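Motility protein B (Helicobacter pylori, PDB 3CYP) probably forms, with MotA, the stator of the flagellar motor and, through this C-terminal OmpA-like periplasmic domain, fastens the torque-generating machinery to the cell wall. Local coordinates at residues I29-P34 / Y76-N81; K35-N40 / F113-N118; F44-P49 / K105-E110; S57-A62 / G89-I94. One frame throughout, in Å; residues are numbered along the deposited sequence.

Interaction 1. Residues I29-P34 / Y76-N81; sequences IIQKLP and YGVNPN
The Schellman motif that ends helix 58-75, with G77 as its C' residue, meets the end of helix 17-30 through V78 against I30 and the backbone of Y76 against Q31. G77 has a phi of 105°, a positive value that suits glycine, which also leaves the backbone bare against Q31 OE1. The motif turns the chain so that V78 N bonds to L73 O. V78 is buried, and its CG1 touches I30 CG2 at 3.5 Å, the two branched side chains crossing at about a right angle. I30 CG2, anti to the backbone N, is the branch that does the touching and also lies near V78 CG2. Beside this apolar pair, Q31 NE2 donates to Y76 O at 2.9 Å. That bond is bent, with an N-H...O angle of 132°, and the donor stands tilted from the carbonyl plane. Glutamine suits the place because its chain, extended beyond CG, carries the amide across the gap, and NE2 also bonds to A27 O, so one amide nitrogen links A27 of helix 17-30 to Y76 just past helix 58-75. I30 and V78 both rest on L73 of helix 58-75, and V78 also packs on A27. The Y76 ring turns aside to lie along helix 17-30 at M20, E24 and A27, while N79, P80 and N81 pack against the second subunit.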
loop_
_atom_site.group_PDB
_atom_site.type_symbol
_atom_site.label_atom_id
_atom_site.label_comp_id
_atom_site.label_asym_id
_atom_site.label_seq_id
_atom_site.Cartn_x
_atom_site.Cartn_y
_atom_site.Cartn_z
ATOM N N ILE B 29 12.608 1.342 -14.452
ATOM C CA ILE B 29 13.842 1.032 -13.721
ATOM C C ILE B 29 13.568 -0.011 -12.646
ATOM O O ILE B 29 14.386 -0.892 -12.401
ATOM C CB ILE B 29 14.452 2.301 -13.051
ATOM C CG1 ILE B 29 15.138 3.213 -14.088
ATOM C CG2 ILE B 29 15.437 1.955 -11.959
ATOM C CD1 ILE B 29 15.509 2.528 -15.375
ATOM N N ILE B 30 12.425 0.135 -11.956
ATOM C CA ILE B 30 12.120 -0.810 -10.880
ATOM C C ILE B 30 12.099 -2.236 -11.394
ATOM O O ILE B 30 12.621 -3.139 -10.748
ATOM C CB ILE B 30 10.844 -0.451 -10.135
ATOM C CG1 ILE B 30 11.043 0.839 -9.368
ATOM C CG2 ILE B 30 10.415 -1.600 -9.210
ATOM C CD1 ILE B 30 9.774 1.474 -8.793
ATOM N N GLN B 31 11.523 -2.457 -12.570
ATOM C CA GLN B 31 11.416 -3.797 -13.098
ATOM C C GLN B 31 12.769 -4.400 -13.487
ATOM O O GLN B 31 12.852 -5.616 -13.693
ATOM C CB GLN B 31 10.445 -3.786 -14.266
ATOM C CG GLN B 31 9.065 -3.421 -13.818
ATOM C CD GLN B 31 8.097 -3.324 -14.942
ATOM O OE1 GLN B 31 7.678 -4.352 -15.490
ATOM N NE2 GLN B 31 7.652 -2.106 -15.238
ATOM N N LYS B 32 13.802 -3.564 -13.603
ATOM C CA LYS B 32 15.164 -4.026 -13.923
ATOM C C LYS B 32 15.946 -4.448 -12.676
ATOM O O LYS B 32 16.997 -5.091 -12.792
ATOM C CB LYS B 32 15.941 -2.921 -14.643
ATOM C CG LYS B 32 15.380 -2.571 -16.021
ATOM C CD LYS B 32 16.202 -1.501 -16.673
ATOM C CE LYS B 32 15.521 -1.001 -17.960
ATOM N NZ LYS B 32 15.735 -1.938 -19.057
ATOM N N LEU B 33 15.456 -4.052 -11.512
ATOM C CA LEU B 33 16.209 -4.269 -10.252
ATOM C C LEU B 33 16.184 -5.716 -9.806
ATOM O O LEU B 33 15.278 -6.487 -10.131
ATOM C CB LEU B 33 15.608 -3.422 -9.103
ATOM C CG LEU B 33 15.534 -1.936 -9.352
ATOM C CD1 LEU B 33 14.980 -1.201 -8.145
ATOM C CD2 LEU B 33 16.876 -1.329 -9.801
ATOM N N PRO B 34 17.185 -6.089 -8.972
ATOM C CA PRO B 34 17.149 -7.379 -8.307
ATOM C C PRO B 34 15.858 -7.566 -7.554
ATOM O O PRO B 34 15.367 -6.610 -6.923
ATOM C CB PRO B 34 18.358 -7.300 -7.362
ATOM C CG PRO B 34 19.275 -6.383 -7.980
ATOM C CD PRO B 34 18.371 -5.313 -8.587
ATOM N N TYR B 76 1.933 0.218 -14.378
ATOM C CA TYR B 76 3.049 0.118 -15.308
ATOM C C TYR B 76 3.869 -1.185 -15.151
ATOM O O TYR B 76 4.918 -1.350 -15.811
ATOM C CB TYR B 76 3.924 1.336 -15.154
ATOM C CG TYR B 76 3.401 2.644 -15.778
ATOM C CD1 TYR B 76 3.294 3.813 -15.035
ATOM C CD2 TYR B 76 3.081 2.692 -17.124
ATOM C CE1 TYR B 76 2.868 5.039 -15.638
ATOM C CE2 TYR B 76 2.681 3.874 -17.720
ATOM C CZ TYR B 76 2.583 5.038 -16.986
ATOM O OH TYR B 76 2.177 6.201 -17.636
ATOM N N GLY B 77 3.401 -2.097 -14.293
ATOM C CA GLY B 77 3.934 -3.420 -14.244
ATOM C C GLY B 77 4.839 -3.742 -13.075
ATOM O O GLY B 77 5.380 -4.834 -13.028
ATOM N N VAL B 78 4.971 -2.832 -12.121
ATOM C CA VAL B 78 5.785 -3.152 -10.936
ATOM C C VAL B 78 5.028 -4.178 -10.115
ATOM O O VAL B 78 3.830 -4.059 -9.885
ATOM C CB VAL B 78 6.164 -1.921 -10.121
ATOM C CG1 VAL B 78 6.975 -2.368 -8.819
ATOM C CG2 VAL B 78 6.966 -0.976 -10.955
ATOM N N ASN B 79 5.774 -5.179 -9.653
ATOM C CA ASN B 79 5.189 -6.240 -8.844
ATOM C C ASN B 79 4.757 -5.652 -7.464
ATOM O O ASN B 79 5.575 -5.054 -6.789
ATOM C CB ASN B 79 6.249 -7.316 -8.655
ATOM C CG ASN B 79 6.458 -8.195 -9.902
ATOM O OD1 ASN B 79 5.578 -8.324 -10.763
ATOM N ND2 ASN B 79 7.658 -8.778 -10.011
ATOM N N PRO B 80 3.462 -5.792 -7.080
ATOM C CA PRO B 80 3.024 -5.374 -5.747
ATOM C C PRO B 80 3.873 -5.941 -4.607
ATOM O O PRO B 80 4.073 -5.273 -3.592
ATOM C CB PRO B 80 1.617 -5.935 -5.672
ATOM C CG PRO B 80 1.131 -5.865 -7.056
ATOM C CD PRO B 80 2.308 -6.251 -7.882
ATOM N N ASN B 81 4.388 -7.157 -4.777
ATOM C CA ASN B 81 5.290 -7.700 -3.755
ATOM C C ASN B 81 6.509 -6.819 -3.449
ATOM O O ASN B 81 7.027 -6.882 -2.312
ATOM C CB ASN B 81 5.755 -9.114 -4.108
ATOM C CG ASN B 81 6.449 -9.794 -2.949
ATOM O OD1 ASN B 81 5.856 -9.926 -1.888
ATOM N ND2 ASN B 81 7.700 -10.202 -3.142
#

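Interaction 2. Residues K35-N40 / F113-N118; sequences KRVHIN and FSTDAN
Backbone bonds join H38 and S114 as an antiparallel hydrogen-bonded pair, which ties the start of strand 38-44 to the end of strand 108-114: S114 N donates to H38 O at 2.7 Å and H38 N to S114 O at 3.1 Å. A water bridges R36 O and S114 OG beside this pair, donating to the first and accepting from the second. The apolar contacts gather round F113. I39 CD1 comes within 3.4 Å of F113 CD1, the two side chains lying side by side in a non-hydrogen-bonded pair, and V37 CG1 meets the edge of the same ring. The other V37 branch, CG2, reaches T115 OG1, and V37 and T115 both pack on I123 of helix 117-131. The ionic contact is R36 with D116. The arginine chain bends at chi3 (58°), and the guanidinium grips D116 OD2 end-on with NH1 and NH2, at 2.8 and 2.7 Å. OD2 lies in the guanidinium plane, but both nitrogens approach from one face of the carboxylate, the planes being 53° apart. D116 is also the N-cap of helix 117-131, its OD1 accepting from D119 N. With an arginine on one oxygen and a helix start at the other, D116 is probably held firmly in its ionised form.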
loop_
_atom_site.group_PDB
_atom_site.type_symbol
_atom_site.label_atom_id
_atom_site.label_comp_id
_atom_site.label_asym_id
_atom_site.label_seq_id
_atom_site.Cartn_x
_atom_site.Cartn_y
_atom_site.Cartn_z
ATOM N N LYS B 35 15.322 -8.785 -7.577
ATOM C CA LYS B 35 14.080 -9.117 -6.915
ATOM C C LYS B 35 14.087 -8.831 -5.424
ATOM O O LYS B 35 13.032 -8.560 -4.860
ATOM C CB LYS B 35 13.751 -10.598 -7.102
ATOM C CG LYS B 35 13.407 -10.980 -8.506
ATOM C CD LYS B 35 13.130 -12.491 -8.620
ATOM C CE LYS B 35 14.297 -13.387 -8.161
ATOM N NZ LYS B 35 15.376 -13.518 -9.170
ATOM N N ARG B 36 15.265 -8.862 -4.799
ATOM C CA ARG B 36 15.335 -8.638 -3.361
ATOM C C ARG B 36 15.251 -7.161 -2.987
ATOM O O ARG B 36 15.185 -6.840 -1.793
ATOM C CB ARG B 36 16.585 -9.301 -2.748
ATOM C CG ARG B 36 16.421 -10.783 -2.612
ATOM C CD ARG B 36 17.732 -11.502 -2.247
ATOM N NE ARG B 36 18.333 -11.036 -1.004
ATOM C CZ ARG B 36 19.448 -10.320 -0.915
ATOM N NH1 ARG B 36 20.089 -9.900 -2.013
ATOM N NH2 ARG B 36 19.919 -9.998 0.281
ATOM N N VAL B 37 15.289 -6.278 -3.981
ATOM C CA VAL B 37 15.210 -4.848 -3.729
ATOM C C VAL B 37 13.700 -4.504 -3.700
ATOM O O VAL B 37 12.928 -4.822 -4.631
ATOM C CB VAL B 37 15.934 -3.987 -4.832
ATOM C CG1 VAL B 37 15.646 -2.475 -4.615
ATOM C CG2 VAL B 37 17.458 -4.302 -4.888
ATOM N N HIS B 38 13.277 -3.834 -2.639
ATOM C CA HIS B 38 11.915 -3.343 -2.537
ATOM C C HIS B 38 11.906 -1.814 -2.546
ATOM O O HIS B 38 12.949 -1.152 -2.400
ATOM C CB HIS B 38 11.239 -3.901 -1.298
ATOM C CG HIS B 38 10.899 -5.360 -1.391
ATOM N ND1 HIS B 38 9.771 -5.888 -0.803
ATOM C CD2 HIS B 38 11.548 -6.398 -1.967
ATOM C CE1 HIS B 38 9.705 -7.186 -1.080
ATOM N NE2 HIS B 38 10.780 -7.526 -1.764
ATOM N N ILE B 39 10.720 -1.280 -2.807
ATOM C CA ILE B 39 10.497 0.146 -3.024
ATOM C C ILE B 39 9.407 0.622 -2.067
ATOM O O ILE B 39 8.338 0.011 -2.006
ATOM C CB ILE B 39 9.993 0.349 -4.465
ATOM C CG1 ILE B 39 11.070 -0.138 -5.455
ATOM C CG2 ILE B 39 9.504 1.814 -4.694
ATOM C CD1 ILE B 39 12.220 0.705 -5.519
ATOM N N ASN B 40 9.660 1.723 -1.366
ATOM C CA ASN B 40 8.682 2.372 -0.439
ATOM C C ASN B 40 8.398 3.736 -1.030
ATOM O O ASN B 40 9.311 4.531 -1.239
ATOM C CB ASN B 40 9.270 2.471 0.991
ATOM C CG ASN B 40 8.372 3.121 1.978
ATOM O OD1 ASN B 40 8.762 4.117 2.617
ATOM N ND2 ASN B 40 7.213 2.596 2.134
ATOM N N PHE B 113 14.538 3.057 -1.885
ATOM C CA PHE B 113 14.944 1.692 -2.218
ATOM C C PHE B 113 15.387 0.987 -0.928
ATOM O O PHE B 113 16.106 1.570 -0.110
ATOM C CB PHE B 113 16.145 1.734 -3.148
ATOM C CG PHE B 113 15.867 2.450 -4.440
ATOM C CD1 PHE B 113 15.438 1.765 -5.525
ATOM C CD2 PHE B 113 15.989 3.834 -4.501
ATOM C CE1 PHE B 113 15.141 2.447 -6.723
ATOM C CE2 PHE B 113 15.677 4.543 -5.679
ATOM C CZ PHE B 113 15.277 3.851 -6.775
ATOM N N SER B 114 14.965 -0.259 -0.793
ATOM C CA SER B 114 15.425 -1.121 0.294
ATOM C C SER B 114 16.323 -2.189 -0.359
ATOM O O SER B 114 15.847 -3.027 -1.119
ATOM C CB SER B 114 14.239 -1.769 1.002
ATOM O OG SER B 114 14.661 -2.792 1.879
ATOM N N THR B 115 17.599 -2.144 -0.018
ATOM C CA THR B 115 18.574 -2.942 -0.713
ATOM C C THR B 115 19.725 -3.396 0.197
ATOM O O THR B 115 20.107 -2.677 1.116
ATOM C CB THR B 115 19.188 -2.134 -1.883
ATOM O OG1 THR B 115 20.117 -2.957 -2.588
ATOM C CG2 THR B 115 19.865 -0.844 -1.381
ATOM N N ASP B 116 20.260 -4.557 -0.101
ATOM C CA ASP B 116 21.514 -4.954 0.583
ATOM C C ASP B 116 22.689 -4.262 -0.094
ATOM O O ASP B 116 22.519 -3.584 -1.116
ATOM C CB ASP B 116 21.634 -6.473 0.724
ATOM C CG ASP B 116 22.073 -7.196 -0.547
ATOM O OD1 ASP B 116 22.569 -6.578 -1.487
ATOM O OD2 ASP B 116 21.947 -8.443 -0.582
ATOM N N ALA B 117 23.876 -4.427 0.469
ATOM C CA ALA B 117 25.039 -3.669 0.021
ATOM C C ALA B 117 25.444 -4.102 -1.392
ATOM O O ALA B 117 25.945 -3.284 -2.166
ATOM C CB ALA B 117 26.208 -3.892 0.959
ATOM N N ASN B 118 25.279 -5.367 -1.713
ATOM C CA ASN B 118 25.729 -5.871 -3.026
ATOM C C ASN B 118 24.832 -5.411 -4.162
ATOM O O ASN B 118 25.343 -4.986 -5.208
ATOM C CB ASN B 118 25.820 -7.375 -3.011
ATOM C CG ASN B 118 26.841 -7.849 -2.006
ATOM O OD1 ASN B 118 27.931 -7.280 -1.943
ATOM N ND2 ASN B 118 26.465 -8.802 -1.164
HETATM O O HOH W 1 14.108 -5.196 0.354
#

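Interaction 3. Residues F44-P49 / K105-E110; sequences FTDDTP and KNNRVE
One face of the F44 ring carries the guanidinium of R108, stacked nearly parallel at 9° with centres 3.6 Å apart; R108 CZ stands over the ring, giving a cation-pi contact. R108 O lies in plane at the ring's edge, and the Y88 ring also meets F44. At the guanidinium edge, NE and NH2 grip E110 OE1 side-on, NE at 2.8 Å from it, while NH1 donates to N106 O at 3.0 Å and to a water near T45 O. NH2 has a further partner in N92 O, so the planar group is fixed in rotation from every nitrogen. The R108 chain bends sharply at chi2 (-87°), which folds its tip back over the phenylalanine; arginine suits this buried place because its flat cation can stack on the ring while its N-H groups reach acceptors round the edge. In the OmpA-like fold this is where strand 38-44 ends beside antiparallel strand 108-114: F44 N donates to R108 O at 2.9 Å, and the return bond from R108 N to F44 O is weak. Past the strand the link passes to side chains. N107 ND2 donates almost straight (177°) to D46 OD2 at 2.8 Å, while N107 OD1 accepts from D46 N at 3.1 Å and also from R65 NH1. The other carboxylate oxygen, D46 OD1, closes an Asx turn by accepting from T48 N at 2.9 Å, with T48 OG1 donating to it from the same face.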
loop_
_atom_site.group_PDB
_atom_site.type_symbol
_atom_site.label_atom_id
_atom_site.label_comp_id
_atom_site.label_asym_id
_atom_site.label_seq_id
_atom_site.Cartn_x
_atom_site.Cartn_y
_atom_site.Cartn_z
ATOM N N PHE B 44 4.429 13.211 1.306
ATOM C CA PHE B 44 4.671 14.349 2.184
ATOM C C PHE B 44 3.798 15.525 1.771
ATOM O O PHE B 44 3.267 15.578 0.645
ATOM C CB PHE B 44 6.101 14.816 2.129
ATOM C CG PHE B 44 7.146 13.726 2.322
ATOM C CD1 PHE B 44 7.750 13.553 3.568
ATOM C CD2 PHE B 44 7.538 12.911 1.265
ATOM C CE1 PHE B 44 8.719 12.588 3.758
ATOM C CE2 PHE B 44 8.551 11.961 1.440
ATOM C CZ PHE B 44 9.127 11.796 2.695
ATOM N N THR B 45 3.654 16.432 2.741
ATOM C CA THR B 45 3.036 17.750 2.558
ATOM C C THR B 45 3.872 18.866 3.170
ATOM O O THR B 45 4.806 18.645 3.927
ATOM C CB THR B 45 1.660 17.795 3.291
ATOM O OG1 THR B 45 1.903 17.811 4.709
ATOM C CG2 THR B 45 0.779 16.588 2.915
ATOM N N ASP B 46 3.504 20.093 2.824
ATOM C CA ASP B 46 3.910 21.262 3.585
ATOM C C ASP B 46 3.079 21.334 4.870
ATOM O O ASP B 46 2.300 20.414 5.188
ATOM C CB ASP B 46 3.772 22.537 2.728
ATOM C CG ASP B 46 2.352 22.828 2.279
ATOM O OD1 ASP B 46 1.403 22.543 3.021
ATOM O OD2 ASP B 46 2.185 23.400 1.183
ATOM N N ASP B 47 3.201 22.450 5.589
ATOM C CA ASP B 47 2.544 22.569 6.871
ATOM C C ASP B 47 1.474 23.639 6.800
ATOM O O ASP B 47 1.096 24.204 7.829
ATOM C CB ASP B 47 3.578 22.885 7.958
ATOM C CG ASP B 47 4.158 24.280 7.840
ATOM O OD1 ASP B 47 3.858 24.976 6.835
ATOM O OD2 ASP B 47 4.924 24.672 8.760
ATOM N N THR B 48 0.974 23.904 5.596
ATOM C CA THR B 48 -0.068 24.917 5.440
ATOM C C THR B 48 -1.378 24.371 5.995
ATOM O O THR B 48 -1.720 23.196 5.799
ATOM C CB THR B 48 -0.265 25.393 3.980
ATOM O OG1 THR B 48 -0.912 24.383 3.207
ATOM C CG2 THR B 48 1.038 25.758 3.333
ATOM N N PRO B 49 -2.128 25.211 6.732
ATOM C CA PRO B 49 -3.366 24.647 7.234
ATOM C C PRO B 49 -4.292 24.287 6.078
ATOM O O PRO B 49 -4.366 25.020 5.095
ATOM C CB PRO B 49 -3.946 25.780 8.106
ATOM C CG PRO B 49 -2.783 26.667 8.399
ATOM C CD PRO B 49 -1.946 26.609 7.157
ATOM N N LYS B 105 7.494 23.031 -2.434
ATOM C CA LYS B 105 8.482 21.952 -2.637
ATOM C C LYS B 105 8.215 20.739 -1.736
ATOM O O LYS B 105 8.597 19.604 -2.070
ATOM C CB LYS B 105 9.897 22.465 -2.337
ATOM C CG LYS B 105 10.488 23.456 -3.352
ATOM C CD LYS B 105 11.136 22.748 -4.535
ATOM C CE LYS B 105 10.140 22.528 -5.650
ATOM N NZ LYS B 105 10.306 21.297 -6.416
ATOM N N ASN B 106 7.603 20.980 -0.582
ATOM C CA ASN B 106 7.359 19.904 0.401
ATOM C C ASN B 106 6.195 18.992 0.051
ATOM O O ASN B 106 5.996 17.969 0.689
ATOM C CB ASN B 106 7.190 20.489 1.817
ATOM C CG ASN B 106 8.491 21.091 2.368
ATOM O OD1 ASN B 106 9.579 20.597 2.088
ATOM N ND2 ASN B 106 8.389 22.211 3.119
ATOM N N ASN B 107 5.407 19.359 -0.947
ATOM C CA ASN B 107 4.281 18.576 -1.395
ATOM C C ASN B 107 4.782 17.624 -2.469
ATOM O O ASN B 107 4.844 17.961 -3.657
ATOM C CB ASN B 107 3.188 19.504 -1.932
ATOM C CG ASN B 107 2.631 20.359 -0.861
ATOM O OD1 ASN B 107 2.079 19.848 0.109
ATOM N ND2 ASN B 107 2.869 21.675 -0.949
ATOM N N ARG B 108 5.158 16.422 -2.044
ATOM C CA ARG B 108 5.857 15.508 -2.953
ATOM C C ARG B 108 5.771 14.068 -2.493
ATOM O O ARG B 108 5.399 13.779 -1.371
ATOM C CB ARG B 108 7.329 15.925 -3.147
ATOM C CG ARG B 108 8.381 15.394 -2.169
ATOM C CD ARG B 108 8.545 16.197 -0.965
ATOM N NE ARG B 108 9.507 15.654 0.004
ATOM C CZ ARG B 108 9.452 15.947 1.289
ATOM N NH1 ARG B 108 8.530 16.773 1.738
ATOM N NH2 ARG B 108 10.274 15.383 2.147
ATOM N N VAL B 109 6.115 13.188 -3.416
ATOM C CA VAL B 109 6.274 11.752 -3.127
ATOM C C VAL B 109 7.714 11.431 -3.496
ATOM O O VAL B 109 8.204 11.888 -4.532
ATOM C CB VAL B 109 5.271 10.905 -3.886
ATOM C CG1 VAL B 109 5.722 9.425 -3.889
ATOM C CG2 VAL B 109 3.910 11.050 -3.293
ATOM N N GLU B 110 8.388 10.681 -2.601
ATOM C CA GLU B 110 9.783 10.236 -2.785
ATOM C C GLU B 110 9.818 8.724 -2.884
ATOM O O GLU B 110 9.033 8.044 -2.204
ATOM C CB GLU B 110 10.690 10.695 -1.617
ATOM C CG GLU B 110 10.722 12.211 -1.457
ATOM C CD GLU B 110 11.559 12.680 -0.307
ATOM O OE1 GLU B 110 11.663 13.917 -0.132
ATOM O OE2 GLU B 110 12.084 11.831 0.463
HETATM O O HOH W 2 7.361 17.218 4.339
#

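Interaction 4. Residues S57-A62 / G89-I94; sequences SHYELA and GSTNPI
The backbone bond from A62 N to H58 O, 2.8 Å long, shapes the first turn of helix 58-75, and G89 settles against both residues. The setting is a beta-alpha-beta crossover: strand 38-44 leads into this helix, which returns to parallel strand 83-87, and G89 lies just beyond that strand. S57 is the N-cap of the helix, its OG accepting from E60 N at 3.0 Å, a role for which a short hydroxyl is well suited. Glycine fits at 89 for two reasons: its phi is positive (54°), and it leaves the backbone bare against the Y59 ring. The chain can therefore sink between Y59 and A62. G89 N stands 3.6 Å from Y59 CD2 and 3.6 Å from A62 CB, the small methyl of A62 allowing the backbone to approach closely. G89 CA makes an off-centre CH-pi contact with the Y59 ring, 4.3 Å from its centroid. One residue earlier in the helix than Y59, H58 meets S90, whose CB comes obliquely to the imidazole, 4.3 Å from H58 CG; H58 NE2 is held by T48 O. Y59 also packs on N81 of the second subunit, which brings this end of the helix to the dimer contact. T91 OG1 bonds to Y88 O and receives N92 ND2 at 2.9 Å. With chi1 at 75°, the T91 methyl CG2 is anti to its carbonyl carbon and meets Y59 OH at 3.8 Å.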
loop_
_atom_site.group_PDB
_atom_site.type_symbol
_atom_site.label_atom_id
_atom_site.label_comp_id
_atom_site.label_asym_id
_atom_site.label_seq_id
_atom_site.Cartn_x
_atom_site.Cartn_y
_atom_site.Cartn_z
ATOM N N SER B 57 -6.410 15.652 7.585
ATOM C CA SER B 57 -5.078 15.809 8.113
ATOM C C SER B 57 -4.074 15.782 6.976
ATOM O O SER B 57 -4.370 15.312 5.901
ATOM C CB SER B 57 -4.752 14.685 9.087
ATOM O OG SER B 57 -4.634 13.447 8.394
ATOM N N HIS B 58 -2.879 16.261 7.255
ATOM C CA HIS B 58 -1.806 16.185 6.285
ATOM C C HIS B 58 -1.413 14.704 6.097
ATOM O O HIS B 58 -0.994 14.294 4.993
ATOM C CB HIS B 58 -0.623 17.015 6.729
ATOM C CG HIS B 58 -0.868 18.497 6.682
ATOM N ND1 HIS B 58 -1.213 19.227 7.798
ATOM C CD2 HIS B 58 -0.764 19.384 5.667
ATOM C CE1 HIS B 58 -1.333 20.503 7.466
ATOM N NE2 HIS B 58 -1.075 20.628 6.181
ATOM N N TYR B 59 -1.539 13.894 7.150
ATOM C CA TYR B 59 -1.260 12.448 6.973
ATOM C C TYR B 59 -2.169 11.835 5.925
ATOM O O TYR B 59 -1.711 11.007 5.123
ATOM C CB TYR B 59 -1.363 11.659 8.282
ATOM C CG TYR B 59 -0.198 11.818 9.190
ATOM C CD1 TYR B 59 -0.321 12.567 10.367
ATOM C CD2 TYR B 59 1.053 11.265 8.887
ATOM C CE1 TYR B 59 0.758 12.716 11.239
ATOM C CE2 TYR B 59 2.136 11.427 9.743
ATOM C CZ TYR B 59 1.974 12.163 10.915
ATOM O OH TYR B 59 3.054 12.306 11.754
ATOM N N GLU B 60 -3.450 12.206 5.893
ATOM C CA GLU B 60 -4.378 11.632 4.906
ATOM C C GLU B 60 -4.056 12.082 3.489
ATOM O O GLU B 60 -4.128 11.284 2.550
ATOM C CB GLU B 60 -5.844 11.957 5.226
ATOM C CG GLU B 60 -6.318 11.363 6.534
ATOM C CD GLU B 60 -7.569 12.036 7.039
ATOM O OE1 GLU B 60 -8.400 12.389 6.187
ATOM O OE2 GLU B 60 -7.719 12.206 8.270
ATOM N N LEU B 61 -3.730 13.360 3.326
ATOM C CA LEU B 61 -3.335 13.854 2.028
ATOM C C LEU B 61 -2.027 13.199 1.556
ATOM O O LEU B 61 -1.941 12.762 0.403
ATOM C CB LEU B 61 -3.182 15.386 2.074
ATOM C CG LEU B 61 -2.546 16.078 0.852
ATOM C CD1 LEU B 61 -3.301 15.833 -0.459
ATOM C CD2 LEU B 61 -2.369 17.592 1.165
ATOM N N ALA B 62 -1.044 13.122 2.455
ATOM C CA ALA B 62 0.257 12.490 2.090
ATOM C C ALA B 62 0.052 11.027 1.736
ATOM O O ALA B 62 0.687 10.482 0.823
ATOM C CB ALA B 62 1.268 12.600 3.176
ATOM N N GLY B 89 3.045 12.818 6.265
ATOM C CA GLY B 89 2.307 14.046 6.569
ATOM C C GLY B 89 3.226 15.241 6.337
ATOM O O GLY B 89 4.006 15.261 5.367
ATOM N N SER B 90 3.193 16.226 7.250
ATOM C CA SER B 90 4.025 17.429 7.113
ATOM C C SER B 90 5.412 17.290 7.720
ATOM O O SER B 90 6.156 18.240 7.765
ATOM C CB SER B 90 3.285 18.607 7.758
ATOM O OG SER B 90 3.034 18.272 9.129
ATOM N N THR B 91 5.785 16.096 8.156
ATOM C CA THR B 91 7.085 15.853 8.744
ATOM C C THR B 91 8.156 15.726 7.660
ATOM O O THR B 91 7.827 15.555 6.471
ATOM C CB THR B 91 7.082 14.572 9.651
ATOM O OG1 THR B 91 7.079 13.372 8.859
ATOM C CG2 THR B 91 5.879 14.566 10.590
ATOM N N ASN B 92 9.411 15.818 8.085
ATOM C CA ASN B 92 10.564 15.639 7.222
ATOM C C ASN B 92 10.503 16.477 5.947
ATOM O O ASN B 92 10.757 15.984 4.867
ATOM C CB ASN B 92 10.735 14.165 6.903
ATOM C CG ASN B 92 10.987 13.361 8.152
ATOM O OD1 ASN B 92 12.091 13.366 8.666
ATOM N ND2 ASN B 92 9.942 12.750 8.700
ATOM N N PRO B 93 10.262 17.777 6.082
ATOM C CA PRO B 93 10.266 18.626 4.885
ATOM C C PRO B 93 11.629 18.664 4.197
ATOM O O PRO B 93 12.644 18.492 4.874
ATOM C CB PRO B 93 9.947 20.013 5.465
ATOM C CG PRO B 93 10.421 19.943 6.871
ATOM C CD PRO B 93 10.070 18.579 7.316
ATOM N N ILE B 94 11.654 18.881 2.878
ATOM C CA ILE B 94 12.927 19.042 2.174
ATOM C C ILE B 94 13.397 20.492 2.204
ATOM O O ILE B 94 14.575 20.761 2.012
ATOM C CB ILE B 94 12.955 18.470 0.725
ATOM C CG1 ILE B 94 11.789 18.953 -0.127
ATOM C CG2 ILE B 94 12.999 16.978 0.775
ATOM C CD1 ILE B 94 11.597 18.100 -1.396
#

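In the fold
The four contacts form two clusters at different ends of one OmpA-like domain. Interactions 1 and 2, with centres 11 Å apart, touch through I30 with I39 and L33 with F113; interactions 3 and 4, only 6 Å apart, touch through T48 with H58. Between the clusters the centres lie 24 to 26 Å apart. Strands 38-44 and 108-114 run from one cluster to the other, interaction 2 holding one end of the pair and interaction 3 the other. Along the chain, interaction 4 is nested inside interaction 3, which is nested inside interaction 2, while interaction 1 crosses all of them. Interactions 1 and 4 both touch the second subunit, so the dimer contact draws on both clusters.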